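Local coordinates for protein AIR2 (PDB 3NYB), which serves as the zinc-knuckle partner of a poly(A) RNA polymerase in TRAMP, a complex of RNA surveillance, and is probably involved in RNA recognition, at residues I47-Y50 with G56-G59. Residues are numbered along the deposited sequence; the frame is centred on the assembly and turned at random.
Sequences IYCY and GHFG. With ZN (zinc ion), chain D.
Gly-59 lies flat against the ring of Tyr-50, and the evidence for face packing is direct: its CA makes a CH-pi contact 3.5 Å from the centroid of the Tyr-50 ring, only 9° off the normal. The carbonyl carbon C of Gly-59 continues over the same ring toward its rim, 3.3 Å from CZ of Tyr-50. With no side chain on Gly-59, its backbone itself forms the surface on which the aromatic ring rests. The first torsion of Tyr-50 places CG between its own backbone N and carbonyl carbon, turning the ring back over Gly-59. Its hydroxyl reaches Asp-60 through a weak hydrogen bond, while Asn-228 of the poly(A) RNA polymerase chain packs against the same side chain.

Beside this buried end, Cys-49 and His-57 converge on zinc. SG of Cys-49 lies 2.6 Å from the zinc and NE2 of His-57 2.4 Å from it; Cys-52 and Cys-62 complete the site. Cys-49 CB also stands over the imidazole face, 3.9 Å from the centroid of the His-57 ring, so the two ligands touch each other as well as coordinating the same ion.

The solvent side is confined to exposed Gly-56 and the outer part of Ile-47. Gly-56 N donates to O of Ile-47 at 3.1 Å, from above the carbonyl plane yet fairly straight (N-H...O 159°). Inward, Ile-47 CG2, anti to its backbone N, packs on the His-57 backbone and over one face of Phe-58, 3.9 Å from the centroid of the Phe-58 ring and 28° off its normal. Phe-58 is itself buried, and Pro-201 of the polymerase chain packs against it. The order and spacing of Cys-49, Cys-52, His-57 and Cys-62, CX2CX4HX4C, is that of the CCHC zinc knuckle of the retroviral type.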
ATOM      1  N   ILE B  47      -3.391  -8.767  21.614  1.00 77.37           N
ATOM      2  CA  ILE B  47      -2.270  -9.019  20.728  1.00 73.06           C
ATOM      3  C   ILE B  47      -2.669 -10.091  19.726  1.00 78.25           C
ATOM      4  O   ILE B  47      -3.598 -10.854  19.976  1.00 80.72           O
ATOM      5  CB  ILE B  47      -1.029  -9.472  21.528  1.00 82.22           C
ATOM      6  CG1 ILE B  47      -0.466  -8.308  22.342  1.00 88.08           C
ATOM      7  CG2 ILE B  47       0.047 -10.020  20.614  1.00 87.98           C
ATOM      8  CD1 ILE B  47      -1.236  -8.013  23.615  1.00 97.66           C
ATOM      9  N   TYR B  48      -1.988 -10.135  18.585  1.00 75.90           N
ATOM     10  CA  TYR B  48      -2.275 -11.144  17.577  1.00 69.35           C
ATOM     11  C   TYR B  48      -1.008 -11.708  16.963  1.00 69.59           C
ATOM     12  O   TYR B  48      -0.070 -10.978  16.663  1.00 78.00           O
ATOM     13  CB  TYR B  48      -3.191 -10.579  16.502  1.00 59.96           C
ATOM     14  CG  TYR B  48      -4.573 -10.261  17.008  1.00 60.12           C
ATOM     15  CD1 TYR B  48      -4.876  -9.007  17.515  1.00 60.98           C
ATOM     16  CD2 TYR B  48      -5.575 -11.219  16.986  1.00 68.96           C
ATOM     17  CE1 TYR B  48      -6.142  -8.710  17.983  1.00 66.79           C
ATOM     18  CE2 TYR B  48      -6.845 -10.932  17.452  1.00 78.55           C
ATOM     19  CZ  TYR B  48      -7.123  -9.677  17.950  1.00 72.88           C
ATOM     20  OH  TYR B  48      -8.383  -9.385  18.412  1.00 60.92           O
ATOM     21  N   CYS B  49      -0.992 -13.022  16.783  1.00 59.45           N
ATOM     22  CA  CYS B  49       0.188 -13.707  16.294  1.00 55.38           C
ATOM     23  C   CYS B  49       0.144 -13.906  14.786  1.00 57.13           C
ATOM     24  O   CYS B  49      -0.852 -14.375  14.238  1.00 59.88           O
ATOM     25  CB  CYS B  49       0.332 -15.051  16.993  1.00 60.81           C
ATOM     26  SG  CYS B  49       1.462 -16.146  16.151  1.00 69.34           S
ATOM     27  N   TYR B  50       1.234 -13.555  14.118  1.00 58.72           N
ATOM     28  CA  TYR B  50       1.277 -13.610  12.668  1.00 55.66           C
ATOM     29  C   TYR B  50       1.479 -15.026  12.162  1.00 59.89           C
ATOM     30  O   TYR B  50       1.308 -15.304  10.977  1.00 51.97           O
ATOM     31  CB  TYR B  50       2.360 -12.680  12.123  1.00 47.17           C
ATOM     32  CG  TYR B  50       3.789 -13.026  12.491  1.00 55.15           C
ATOM     33  CD1 TYR B  50       4.360 -14.235  12.114  1.00 55.39           C
ATOM     34  CD2 TYR B  50       4.586 -12.114  13.170  1.00 66.35           C
ATOM     35  CE1 TYR B  50       5.673 -14.535  12.429  1.00 60.22           C
ATOM     36  CE2 TYR B  50       5.899 -12.404  13.489  1.00 69.72           C
ATOM     37  CZ  TYR B  50       6.440 -13.614  13.119  1.00 67.15           C
ATOM     38  OH  TYR B  50       7.749 -13.894  13.441  1.00 63.76           O
ATOM     39  N   GLY B  56      -3.221 -13.079  22.048  1.00 81.40           N
ATOM     40  CA  GLY B  56      -2.531 -13.141  23.323  1.00 80.64           C
ATOM     41  C   GLY B  56      -1.016 -13.191  23.246  1.00 81.96           C
ATOM     42  O   GLY B  56      -0.345 -13.134  24.274  1.00 82.20           O
ATOM     43  N   HIS B  57      -0.469 -13.297  22.039  1.00 83.08           N
ATOM     44  CA  HIS B  57       0.981 -13.355  21.868  1.00 79.10           C
ATOM     45  C   HIS B  57       1.400 -12.968  20.452  1.00 78.18           C
ATOM     46  O   HIS B  57       0.609 -13.065  19.513  1.00 76.50           O
ATOM     47  CB  HIS B  57       1.496 -14.758  22.193  1.00 75.67           C
ATOM     48  CG  HIS B  57       1.064 -15.800  21.214  1.00 78.44           C
ATOM     49  ND1 HIS B  57      -0.200 -16.365  21.230  1.00 82.27           N
ATOM     50  CD2 HIS B  57       1.715 -16.386  20.183  1.00 78.26           C
ATOM     51  CE1 HIS B  57      -0.299 -17.244  20.257  1.00 85.84           C
ATOM     52  NE2 HIS B  57       0.851 -17.277  19.600  1.00 84.38           N
ATOM     53  N   PHE B  58       2.649 -12.541  20.303  1.00 73.24           N
ATOM     54  CA  PHE B  58       3.177 -12.160  18.999  1.00 64.57           C
ATOM     55  C   PHE B  58       3.595 -13.357  18.153  1.00 78.08           C
ATOM     56  O   PHE B  58       4.053 -14.370  18.673  1.00 81.48           O
ATOM     57  CB  PHE B  58       4.366 -11.220  19.159  1.00 62.00           C
ATOM     58  CG  PHE B  58       4.000  -9.873  19.692  1.00 62.92           C
ATOM     59  CD1 PHE B  58       3.063  -9.089  19.041  1.00 65.72           C
ATOM     60  CD2 PHE B  58       4.601  -9.382  20.837  1.00 64.35           C
ATOM     61  CE1 PHE B  58       2.723  -7.842  19.526  1.00 61.99           C
ATOM     62  CE2 PHE B  58       4.267  -8.137  21.327  1.00 67.69           C
ATOM     63  CZ  PHE B  58       3.325  -7.363  20.667  1.00 64.36           C
ATOM     64  N   GLY B  59       3.450 -13.218  16.840  1.00 89.90           N
ATOM     65  CA  GLY B  59       3.805 -14.277  15.914  1.00 96.79           C
ATOM     66  C   GLY B  59       5.252 -14.718  15.998  1.00 94.35           C
ATOM     67  O   GLY B  59       5.616 -15.798  15.529  1.00 89.56           O
TER
HETATM   68 ZN    ZN D2148       0.802 -18.360  17.428  1.00 82.44          ZN